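Local coordinates for TssK (Serratia sp. FS14, PDB 5Y0E), which is a baseplate component of the bacterial type VI secretion system, where it probably links the baseplate to the membrane complex as a trimer, at residues Leu87-Gly95 and Val171-Leu180; Asp342-Val353 and Pro433-Ser444. One frame throughout, in Å; residues are numbered along the deposited sequence.

Contact 1: Leu87-Gly95 and Val171-Leu180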
loop_
_atom_site.group_PDB
_atom_site.type_symbol
_atom_site.label_atom_id
_atom_site.label_comp_id
_atom_site.label_asym_id
_atom_site.label_seq_id
_atom_site.Cartn_x
_atom_site.Cartn_y
_atom_site.Cartn_z
ATOM N N LEU A 87 16.585 -10.471 -33.099
ATOM C CA LEU A 87 16.420 -11.880 -33.187
ATOM C C LEU A 87 15.444 -12.295 -34.231
ATOM O O LEU A 87 14.282 -11.974 -34.165
ATOM C CB LEU A 87 15.975 -12.408 -31.852
ATOM C CG LEU A 87 15.752 -13.886 -31.734
ATOM C CD1 LEU A 87 17.071 -14.593 -31.704
ATOM C CD2 LEU A 87 15.015 -14.143 -30.450
ATOM N N ALA A 88 15.950 -12.993 -35.227
ATOM C CA ALA A 88 15.107 -13.545 -36.271
ATOM C C ALA A 88 14.407 -14.783 -35.752
ATOM O O ALA A 88 15.010 -15.622 -35.083
ATOM C CB ALA A 88 15.939 -13.897 -37.499
ATOM N N ILE A 89 13.125 -14.844 -36.025
ATOM C CA ILE A 89 12.319 -15.951 -35.599
ATOM C C ILE A 89 12.141 -16.848 -36.792
ATOM O O ILE A 89 11.778 -16.414 -37.856
ATOM C CB ILE A 89 10.971 -15.474 -35.072
ATOM C CG1 ILE A 89 11.164 -14.689 -33.795
ATOM C CG2 ILE A 89 10.100 -16.650 -34.738
ATOM C CD1 ILE A 89 11.816 -15.496 -32.707
ATOM N N ALA A 90 12.452 -18.111 -36.607
ATOM C CA ALA A 90 12.358 -19.059 -37.684
ATOM C C ALA A 90 10.930 -19.300 -38.066
ATOM O O ALA A 90 10.027 -18.960 -37.345
ATOM C CB ALA A 90 13.017 -20.354 -37.292
ATOM N N ASP A 91 10.725 -19.968 -39.185
ATOM C CA ASP A 91 9.386 -20.229 -39.683
ATOM C C ASP A 91 8.489 -21.067 -38.766
ATOM O O ASP A 91 7.271 -20.913 -38.781
ATOM C CB ASP A 91 9.466 -20.851 -41.067
ATOM C CG ASP A 91 9.961 -19.880 -42.119
ATOM O OD1 ASP A 91 9.477 -18.746 -42.163
ATOM O OD2 ASP A 91 10.831 -20.257 -42.923
ATOM N N ASN A 92 9.088 -21.946 -37.975
ATOM C CA ASN A 92 8.352 -22.924 -37.219
ATOM C C ASN A 92 8.107 -22.552 -35.772
ATOM O O ASN A 92 7.220 -23.102 -35.145
ATOM C CB ASN A 92 9.081 -24.274 -37.281
ATOM C CG ASN A 92 9.002 -24.935 -38.653
ATOM O OD1 ASN A 92 8.096 -24.649 -39.434
ATOM N ND2 ASN A 92 9.928 -25.842 -38.933
ATOM N N LYS A 93 8.871 -21.621 -35.224
ATOM C CA LYS A 93 8.692 -21.301 -33.824
ATOM C C LYS A 93 7.346 -20.679 -33.677
ATOM O O LYS A 93 6.953 -19.845 -34.470
ATOM C CB LYS A 93 9.792 -20.381 -33.304
ATOM C CG LYS A 93 11.180 -20.977 -33.400
ATOM C CD LYS A 93 11.309 -22.202 -32.523
ATOM C CE LYS A 93 12.713 -22.772 -32.548
ATOM N NZ LYS A 93 12.824 -23.991 -31.701
ATOM N N THR A 94 6.600 -21.146 -32.698
ATOM C CA THR A 94 5.283 -20.615 -32.450
ATOM C C THR A 94 5.045 -20.870 -30.991
ATOM O O THR A 94 5.392 -21.911 -30.480
ATOM C CB THR A 94 4.227 -21.279 -33.355
ATOM O OG1 THR A 94 4.291 -20.702 -34.658
ATOM C CG2 THR A 94 2.848 -21.056 -32.837
ATOM N N GLY A 95 4.498 -19.898 -30.298
ATOM C CA GLY A 95 4.270 -20.080 -28.895
ATOM C C GLY A 95 5.576 -20.263 -28.174
ATOM O O GLY A 95 5.697 -21.110 -27.327
ATOM N N VAL A 171 6.110 -15.065 -28.927
ATOM C CA VAL A 171 5.651 -15.145 -30.306
ATOM C C VAL A 171 4.553 -16.193 -30.385
ATOM O O VAL A 171 4.756 -17.345 -30.003
ATOM C CB VAL A 171 6.795 -15.485 -31.269
ATOM C CG1 VAL A 171 6.274 -15.429 -32.684
ATOM C CG2 VAL A 171 7.946 -14.521 -31.110
ATOM N N LEU A 172 3.387 -15.790 -30.862
ATOM C CA LEU A 172 2.290 -16.728 -31.029
ATOM C C LEU A 172 2.247 -17.311 -32.430
ATOM O O LEU A 172 2.030 -18.513 -32.597
ATOM C CB LEU A 172 0.959 -16.046 -30.737
ATOM C CG LEU A 172 0.686 -15.691 -29.287
ATOM C CD1 LEU A 172 -0.630 -14.958 -29.194
ATOM C CD2 LEU A 172 0.699 -16.935 -28.424
ATOM N N GLU A 173 2.460 -16.476 -33.435
ATOM C CA GLU A 173 2.264 -16.865 -34.817
ATOM C C GLU A 173 3.181 -16.028 -35.694
ATOM O O GLU A 173 3.363 -14.830 -35.450
ATOM C CB GLU A 173 0.793 -16.687 -35.214
ATOM C CG GLU A 173 0.550 -16.440 -36.689
ATOM C CD GLU A 173 -0.924 -16.318 -37.022
ATOM O OE1 GLU A 173 -1.688 -17.268 -36.748
ATOM O OE2 GLU A 173 -1.323 -15.270 -37.555
ATOM N N LYS A 174 3.777 -16.670 -36.693
ATOM C CA LYS A 174 4.524 -15.977 -37.731
ATOM C C LYS A 174 3.676 -16.025 -38.986
ATOM O O LYS A 174 3.563 -17.073 -39.621
ATOM C CB LYS A 174 5.886 -16.614 -37.958
ATOM C CG LYS A 174 6.764 -15.851 -38.924
ATOM C CD LYS A 174 8.037 -16.621 -39.181
ATOM C CE LYS A 174 8.919 -15.923 -40.189
ATOM N NZ LYS A 174 10.179 -16.684 -40.414
ATOM N N ARG A 175 3.081 -14.895 -39.336
ATOM C CA ARG A 175 2.131 -14.849 -40.427
ATOM C C ARG A 175 2.797 -15.208 -41.746
ATOM O O ARG A 175 4.012 -15.377 -41.844
ATOM C CB ARG A 175 1.500 -13.466 -40.520
ATOM C CG ARG A 175 0.744 -13.082 -39.281
ATOM C CD ARG A 175 -0.120 -11.875 -39.527
ATOM N NE ARG A 175 -0.940 -11.568 -38.361
ATOM C CZ ARG A 175 -0.624 -10.647 -37.458
ATOM N NH1 ARG A 175 0.489 -9.944 -37.604
ATOM N NH2 ARG A 175 -1.419 -10.424 -36.417
ATOM N N GLY A 176 1.965 -15.329 -42.778
ATOM C CA GLY A 176 2.484 -15.689 -44.081
ATOM C C GLY A 176 3.486 -14.684 -44.604
ATOM O O GLY A 176 4.481 -15.056 -45.226
ATOM N N ASP A 177 3.244 -13.401 -44.358
ATOM C CA ASP A 177 4.134 -12.341 -44.798
ATOM C C ASP A 177 5.331 -12.160 -43.889
ATOM O O ASP A 177 5.902 -11.065 -43.877
ATOM C CB ASP A 177 3.373 -11.021 -44.904
ATOM C CG ASP A 177 2.632 -10.673 -43.632
ATOM O OD1 ASP A 177 3.082 -11.075 -42.544
ATOM O OD2 ASP A 177 1.588 -9.994 -43.708
ATOM N N ASN A 178 5.699 -13.176 -43.111
ATOM C CA ASN A 178 6.839 -13.175 -42.201
ATOM C C ASN A 178 6.695 -12.203 -41.028
ATOM O O ASN A 178 7.576 -12.169 -40.173
ATOM C CB ASN A 178 8.155 -12.886 -42.935
ATOM C CG ASN A 178 8.723 -14.111 -43.584
ATOM O OD1 ASN A 178 8.091 -15.165 -43.596
ATOM N ND2 ASN A 178 9.917 -13.987 -44.139
ATOM N N SER A 179 5.622 -11.426 -40.947
ATOM C CA SER A 179 5.395 -10.624 -39.761
ATOM C C SER A 179 5.027 -11.517 -38.587
ATOM O O SER A 179 4.576 -12.651 -38.752
ATOM C CB SER A 179 4.285 -9.614 -39.996
ATOM O OG SER A 179 3.033 -10.212 -39.751
ATOM N N LEU A 180 5.221 -10.987 -37.389
ATOM C CA LEU A 180 4.974 -11.726 -36.163
ATOM C C LEU A 180 3.830 -11.106 -35.388
ATOM O O LEU A 180 3.706 -9.885 -35.327
ATOM C CB LEU A 180 6.207 -11.759 -35.284
ATOM C CG LEU A 180 7.522 -12.233 -35.904
ATOM C CD1 LEU A 180 8.660 -11.691 -35.094
ATOM C CD2 LEU A 180 7.586 -13.727 -35.968
#

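Contact 2: Asp342-Val353 and Pro433-Ser444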
loop_
_atom_site.group_PDB
_atom_site.type_symbol
_atom_site.label_atom_id
_atom_site.label_comp_id
_atom_site.label_asym_id
_atom_site.label_seq_id
_atom_site.Cartn_x
_atom_site.Cartn_y
_atom_site.Cartn_z
ATOM N N ASP A 342 -19.680 -3.422 -31.557
ATOM C CA ASP A 342 -20.292 -4.554 -30.876
ATOM C C ASP A 342 -21.215 -4.180 -29.725
ATOM O O ASP A 342 -21.913 -5.019 -29.189
ATOM C CB ASP A 342 -19.209 -5.451 -30.309
ATOM C CG ASP A 342 -18.335 -6.023 -31.365
ATOM O OD1 ASP A 342 -18.738 -5.961 -32.528
ATOM O OD2 ASP A 342 -17.256 -6.534 -31.046
ATOM N N PHE A 343 -21.221 -2.915 -29.350
ATOM C CA PHE A 343 -22.005 -2.500 -28.219
ATOM C C PHE A 343 -23.016 -1.424 -28.464
ATOM O O PHE A 343 -22.848 -0.592 -29.310
ATOM C CB PHE A 343 -21.068 -1.962 -27.144
ATOM C CG PHE A 343 -20.255 -3.007 -26.470
ATOM C CD1 PHE A 343 -19.108 -3.473 -27.044
ATOM C CD2 PHE A 343 -20.644 -3.517 -25.274
ATOM C CE1 PHE A 343 -18.361 -4.440 -26.439
ATOM C CE2 PHE A 343 -19.910 -4.479 -24.660
ATOM C CZ PHE A 343 -18.760 -4.943 -25.243
ATOM N N GLY A 344 -24.081 -1.467 -27.690
ATOM C CA GLY A 344 -25.077 -0.425 -27.708
ATOM C C GLY A 344 -24.646 0.608 -26.682
ATOM O O GLY A 344 -23.757 0.394 -25.883
ATOM N N PHE A 345 -25.304 1.743 -26.655
ATOM C CA PHE A 345 -24.868 2.752 -25.710
ATOM C C PHE A 345 -26.068 3.469 -25.122
ATOM O O PHE A 345 -26.972 3.874 -25.857
ATOM C CB PHE A 345 -23.912 3.721 -26.393
ATOM C CG PHE A 345 -22.608 3.095 -26.758
ATOM C CD1 PHE A 345 -21.565 3.068 -25.854
ATOM C CD2 PHE A 345 -22.426 2.505 -27.989
ATOM C CE1 PHE A 345 -20.360 2.479 -26.178
ATOM C CE2 PHE A 345 -21.223 1.913 -28.314
ATOM C CZ PHE A 345 -20.189 1.898 -27.408
ATOM N N VAL A 346 -26.085 3.602 -23.796
ATOM C CA VAL A 346 -27.228 4.150 -23.078
ATOM C C VAL A 346 -26.750 5.153 -22.039
ATOM O O VAL A 346 -25.732 4.948 -21.373
ATOM C CB VAL A 346 -28.068 3.053 -22.389
ATOM C CG1 VAL A 346 -29.291 3.652 -21.786
ATOM C CG2 VAL A 346 -28.475 1.993 -23.354
ATOM N N LEU A 347 -27.556 6.161 -21.822
ATOM C CA LEU A 347 -27.299 7.165 -20.833
ATOM C C LEU A 347 -28.376 7.101 -19.769
ATOM O O LEU A 347 -29.507 7.301 -20.062
ATOM C CB LEU A 347 -27.386 8.513 -21.485
ATOM C CG LEU A 347 -26.102 9.173 -21.863
ATOM C CD1 LEU A 347 -26.467 10.548 -22.320
ATOM C CD2 LEU A 347 -25.214 9.246 -20.653
ATOM N N ALA A 348 -28.022 6.816 -18.535
ATOM C CA ALA A 348 -28.986 6.762 -17.470
ATOM C C ALA A 348 -28.922 8.134 -16.896
ATOM O O ALA A 348 -27.891 8.551 -16.487
ATOM C CB ALA A 348 -28.567 5.738 -16.449
ATOM N N VAL A 349 -30.044 8.823 -16.848
ATOM C CA VAL A 349 -30.075 10.198 -16.412
ATOM C C VAL A 349 -31.154 10.521 -15.399
ATOM O O VAL A 349 -32.221 9.994 -15.467
ATOM C CB VAL A 349 -30.293 11.061 -17.665
ATOM C CG1 VAL A 349 -30.279 12.541 -17.387
ATOM C CG2 VAL A 349 -29.271 10.724 -18.714
ATOM N N ARG A 350 -30.839 11.364 -14.431
ATOM C CA ARG A 350 -31.786 11.848 -13.445
ATOM C C ARG A 350 -31.386 13.265 -13.135
ATOM O O ARG A 350 -30.231 13.576 -13.136
ATOM C CB ARG A 350 -31.789 11.015 -12.176
ATOM C CG ARG A 350 -31.265 11.758 -10.974
ATOM C CD ARG A 350 -32.012 11.447 -9.708
ATOM N NE ARG A 350 -32.634 12.622 -9.128
ATOM C CZ ARG A 350 -32.068 13.803 -9.018
ATOM N NH1 ARG A 350 -32.720 14.791 -8.485
ATOM N NH2 ARG A 350 -30.860 13.996 -9.444
ATOM N N ALA A 351 -32.342 14.135 -12.904
ATOM C CA ALA A 351 -32.043 15.510 -12.595
ATOM C C ALA A 351 -33.180 16.125 -11.838
ATOM O O ALA A 351 -34.237 15.573 -11.775
ATOM C CB ALA A 351 -31.796 16.290 -13.860
ATOM N N ASP A 352 -32.964 17.295 -11.273
ATOM C CA ASP A 352 -34.018 17.937 -10.531
ATOM C C ASP A 352 -34.825 18.886 -11.373
ATOM O O ASP A 352 -34.996 20.023 -11.038
ATOM C CB ASP A 352 -33.458 18.637 -9.320
ATOM C CG ASP A 352 -33.390 17.747 -8.129
ATOM O OD1 ASP A 352 -34.418 17.229 -7.749
ATOM O OD2 ASP A 352 -32.323 17.542 -7.558
ATOM N N VAL A 353 -35.320 18.397 -12.483
ATOM C CA VAL A 353 -36.163 19.200 -13.355
ATOM C C VAL A 353 -37.503 18.500 -13.515
ATOM O O VAL A 353 -37.710 17.416 -12.977
ATOM C CB VAL A 353 -35.485 19.428 -14.711
ATOM C CG1 VAL A 353 -34.054 19.834 -14.495
ATOM C CG2 VAL A 353 -35.548 18.176 -15.537
ATOM N N PRO A 433 -30.178 21.172 -12.511
ATOM C CA PRO A 433 -29.797 20.939 -11.124
ATOM C C PRO A 433 -29.906 19.478 -10.750
ATOM O O PRO A 433 -30.862 18.790 -11.108
ATOM C CB PRO A 433 -30.803 21.785 -10.337
ATOM C CG PRO A 433 -31.912 22.012 -11.269
ATOM C CD PRO A 433 -31.306 22.101 -12.616
ATOM N N GLY A 434 -28.927 19.017 -9.989
ATOM C CA GLY A 434 -28.968 17.679 -9.455
ATOM C C GLY A 434 -28.561 16.592 -10.414
ATOM O O GLY A 434 -28.649 15.420 -10.054
ATOM N N LEU A 435 -28.100 16.946 -11.604
ATOM C CA LEU A 435 -27.818 15.968 -12.632
ATOM C C LEU A 435 -26.975 14.825 -12.104
ATOM O O LEU A 435 -26.009 15.036 -11.376
ATOM C CB LEU A 435 -27.105 16.637 -13.789
ATOM C CG LEU A 435 -26.863 15.675 -14.939
ATOM C CD1 LEU A 435 -28.188 15.352 -15.559
ATOM C CD2 LEU A 435 -25.952 16.295 -15.947
ATOM N N ASP A 436 -27.380 13.609 -12.435
ATOM C CA ASP A 436 -26.559 12.431 -12.228
ATOM C C ASP A 436 -26.684 11.583 -13.477
ATOM O O ASP A 436 -27.783 11.427 -14.009
ATOM C CB ASP A 436 -26.990 11.629 -10.997
ATOM C CG ASP A 436 -26.156 10.374 -10.801
ATOM O OD1 ASP A 436 -24.925 10.493 -10.667
ATOM O OD2 ASP A 436 -26.719 9.259 -10.796
ATOM N N MET A 437 -25.565 11.065 -13.964
ATOM C CA MET A 437 -25.593 10.302 -15.194
ATOM C C MET A 437 -24.761 9.049 -15.052
ATOM O O MET A 437 -23.852 8.968 -14.228
ATOM C CB MET A 437 -25.104 11.102 -16.382
ATOM C CG MET A 437 -26.060 12.185 -16.779
ATOM S SD MET A 437 -25.558 13.095 -18.234
ATOM C CE MET A 437 -23.816 13.208 -17.959
ATOM N N GLU A 438 -25.128 8.058 -15.837
ATOM C CA GLU A 438 -24.356 6.850 -16.013
ATOM C C GLU A 438 -24.305 6.572 -17.501
ATOM O O GLU A 438 -25.270 6.825 -18.222
ATOM C CB GLU A 438 -24.964 5.667 -15.262
ATOM C CG GLU A 438 -25.061 5.877 -13.787
ATOM C CD GLU A 438 -25.549 4.662 -13.036
ATOM O OE1 GLU A 438 -25.892 3.662 -13.676
ATOM O OE2 GLU A 438 -25.600 4.701 -11.798
ATOM N N PHE A 439 -23.168 6.082 -17.960
ATOM C CA PHE A 439 -22.952 5.798 -19.364
ATOM C C PHE A 439 -22.589 4.335 -19.479
ATOM O O PHE A 439 -21.596 3.888 -18.903
ATOM C CB PHE A 439 -21.851 6.683 -19.932
ATOM C CG PHE A 439 -21.799 6.685 -21.405
ATOM C CD1 PHE A 439 -22.710 7.398 -22.128
ATOM C CD2 PHE A 439 -20.839 5.971 -22.075
ATOM C CE1 PHE A 439 -22.669 7.400 -23.490
ATOM C CE2 PHE A 439 -20.794 5.972 -23.450
ATOM C CZ PHE A 439 -21.708 6.691 -24.154
ATOM N N TRP A 440 -23.400 3.590 -20.198
ATOM C CA TRP A 440 -23.210 2.161 -20.313
ATOM C C TRP A 440 -23.072 1.744 -21.764
ATOM O O TRP A 440 -23.663 2.344 -22.661
ATOM C CB TRP A 440 -24.373 1.418 -19.694
ATOM C CG TRP A 440 -24.413 1.458 -18.220
ATOM C CD1 TRP A 440 -25.009 2.392 -17.445
ATOM C CD2 TRP A 440 -23.859 0.494 -17.333
ATOM N NE1 TRP A 440 -24.853 2.078 -16.127
ATOM C CE2 TRP A 440 -24.157 0.909 -16.033
ATOM C CE3 TRP A 440 -23.138 -0.683 -17.515
ATOM C CZ2 TRP A 440 -23.765 0.201 -14.929
ATOM C CZ3 TRP A 440 -22.750 -1.387 -16.414
ATOM C CH2 TRP A 440 -23.059 -0.943 -15.137
ATOM N N ALA A 441 -22.299 0.690 -21.976
ATOM C CA ALA A 441 -22.184 0.029 -23.262
ATOM C C ALA A 441 -22.700 -1.388 -23.103
ATOM O O ALA A 441 -22.341 -2.064 -22.138
ATOM C CB ALA A 441 -20.744 0.028 -23.747
ATOM N N ILE A 442 -23.548 -1.829 -24.034
ATOM C CA ILE A 442 -24.266 -3.092 -23.906
ATOM C C ILE A 442 -23.988 -3.957 -25.122
ATOM O O ILE A 442 -24.315 -3.575 -26.248
ATOM C CB ILE A 442 -25.772 -2.874 -23.744
ATOM C CG1 ILE A 442 -26.018 -1.909 -22.596
ATOM C CG2 ILE A 442 -26.458 -4.175 -23.471
ATOM C CD1 ILE A 442 -27.453 -1.760 -22.208
ATOM N N ARG A 443 -23.419 -5.130 -24.889
ATOM C CA ARG A 443 -23.033 -6.004 -25.980
ATOM C C ARG A 443 -24.257 -6.476 -26.756
ATOM O O ARG A 443 -25.322 -6.722 -26.186
ATOM C CB ARG A 443 -22.262 -7.194 -25.426
ATOM C CG ARG A 443 -21.406 -7.889 -26.447
ATOM C CD ARG A 443 -20.759 -9.155 -25.896
ATOM N NE ARG A 443 -19.868 -8.901 -24.767
ATOM C CZ ARG A 443 -18.628 -8.438 -24.878
ATOM N NH1 ARG A 443 -18.132 -8.165 -26.072
ATOM N NH2 ARG A 443 -17.885 -8.242 -23.799
ATOM N N SER A 444 -24.100 -6.613 -28.067
ATOM C CA SER A 444 -25.214 -7.028 -28.917
ATOM C C SER A 444 -25.160 -8.504 -29.258
ATOM O O SER A 444 -26.163 -9.082 -29.666
ATOM C CB SER A 444 -25.227 -6.210 -30.197
ATOM O OG SER A 444 -24.898 -4.863 -29.926
#

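Contact 1: Leu87-Gly95 and Val171-Leu180
Gly95 and Leu172 bring their backbones to a CA-CA distance of 4.4 Å, while toward the other end Asp91 and Lys174 stand 6.7 Å apart, so the loop after strand 87-88 meets the end of strand 163-174 and the turn beyond it without regular strand pairing. One weak backbone bond spans the close end, from Gly95 N to Val171 O, and the positive phi of Gly95 (63°) suits a glycine there. Lys174 carries the polar part. Its CG is anti to the backbone N (chi1 -174°) and the chain runs fully extended beyond it, which delivers the ammonium to two oxygens of the loop. NZ donates to Ile89 O at 3.0 Å, tilted somewhat from the carbonyl plane, and forms a salt bridge with Asp91 OD1 at 2.8 Å, meeting it from above the carboxylate plane. Gripped twice, the lysine ties both a main-chain carbonyl and a side chain of the loop to the strand end, and its CD lies against Ala90 O. Ile89 is buried and supplies the apolar part: its CG1 meets Val171 CG2 tip to tip at 4.2 Å, whereas its CB and CG2 rest on Leu180 CD2, the CB at 3.9 Å. Leu155 of strand 142-155 also packs on Ile89, and Leu182 and Val98 on Val171, carrying the apolar patch into the sheet. The type I turn Arg175-Asn178 joins the strand to Leu180; the bond from Ser179 N to Asp177 OD1 makes an Asx turn, and Ser179 OG adds a second donor to the same oxygen. Together with the classic beta bulge of Leu172 and Glu173 opposite Arg181, this Asx turn marks a beta-hairpin at the sheet margin, against which the loop leading into strand 96-103 is folded.

Contact 2: Asp342-Val353 and Pro433-Ser444
Strands 343-350 and 436-443 run antiparallel, their axes 4.0 Å apart at closest approach and their directions 150° apart, with paired backbone bonds from Gly344-Ile442 to Arg350-Asp436. Beyond the ladder, Asp352 N binds Pro433 O at one end, and at the other Asp342 O accepts both Ser444 N and Ser444 OG. On the face bearing Phe343, Phe345, Leu347 and Val349, the side chains are largely apolar. Phe343 CZ lies over one face of the Arg443 guanidinium, 3.5 Å from Arg443 CZ, but the two planes are 59° apart, so they do not stack flat; Arg443 NE is held by Asp315 O. Phe345 CE1 touches Ala441 CB at 3.5 Å, while Leu347 CD2 reaches the edge of the Phe439 ring at CD1. The Phe439 ring, swung out with CG anti to the backbone N (chi1 -166°), also meets Phe424 edge-to-face. Val349 and Met437 lie side by side, and Phe362 of helix 355-365 packs on both. The other face is more polar: Trp440 NE1 gives a nearly straight bond to Glu438 OE1 at 3.1 Å, in the indole plane and on the anti side of the carboxylate, whose OE2 is taken by His400. Asp436 OD2 is bonded by Tyr403. At the far end Arg350 bends to give NH2 weakly to Gly434 O at 2.7 Å and NH1 to Asp352 OD2, a weak hydrogen bond within a salt bridge. This is an interior pair of an eight-stranded antiparallel sheet, between strands 317-324 and 404-408, with a helix over its apolar face.

From the N terminus, the chain passes through the strand-rich part of the fold, where contact 1 brings residues 171-180 back to 87-95 and closes a loop of 75 residues that contains strands but no helix. The long helices 197-222 and 229-253, followed by 259-273 and 294-309, then lead on to the C-terminal sheet. There contact 2 closes a second loop, of 79 residues with both helices and strands, when the last strand returns beside 343-350. The two loops follow in series and neither nest nor cross, their centres 45 Å apart. Contact 1 ties the link between strands 87-88 and 96-103 to the six-stranded sheet; contact 2 pairs two strands of the C-terminal sheet.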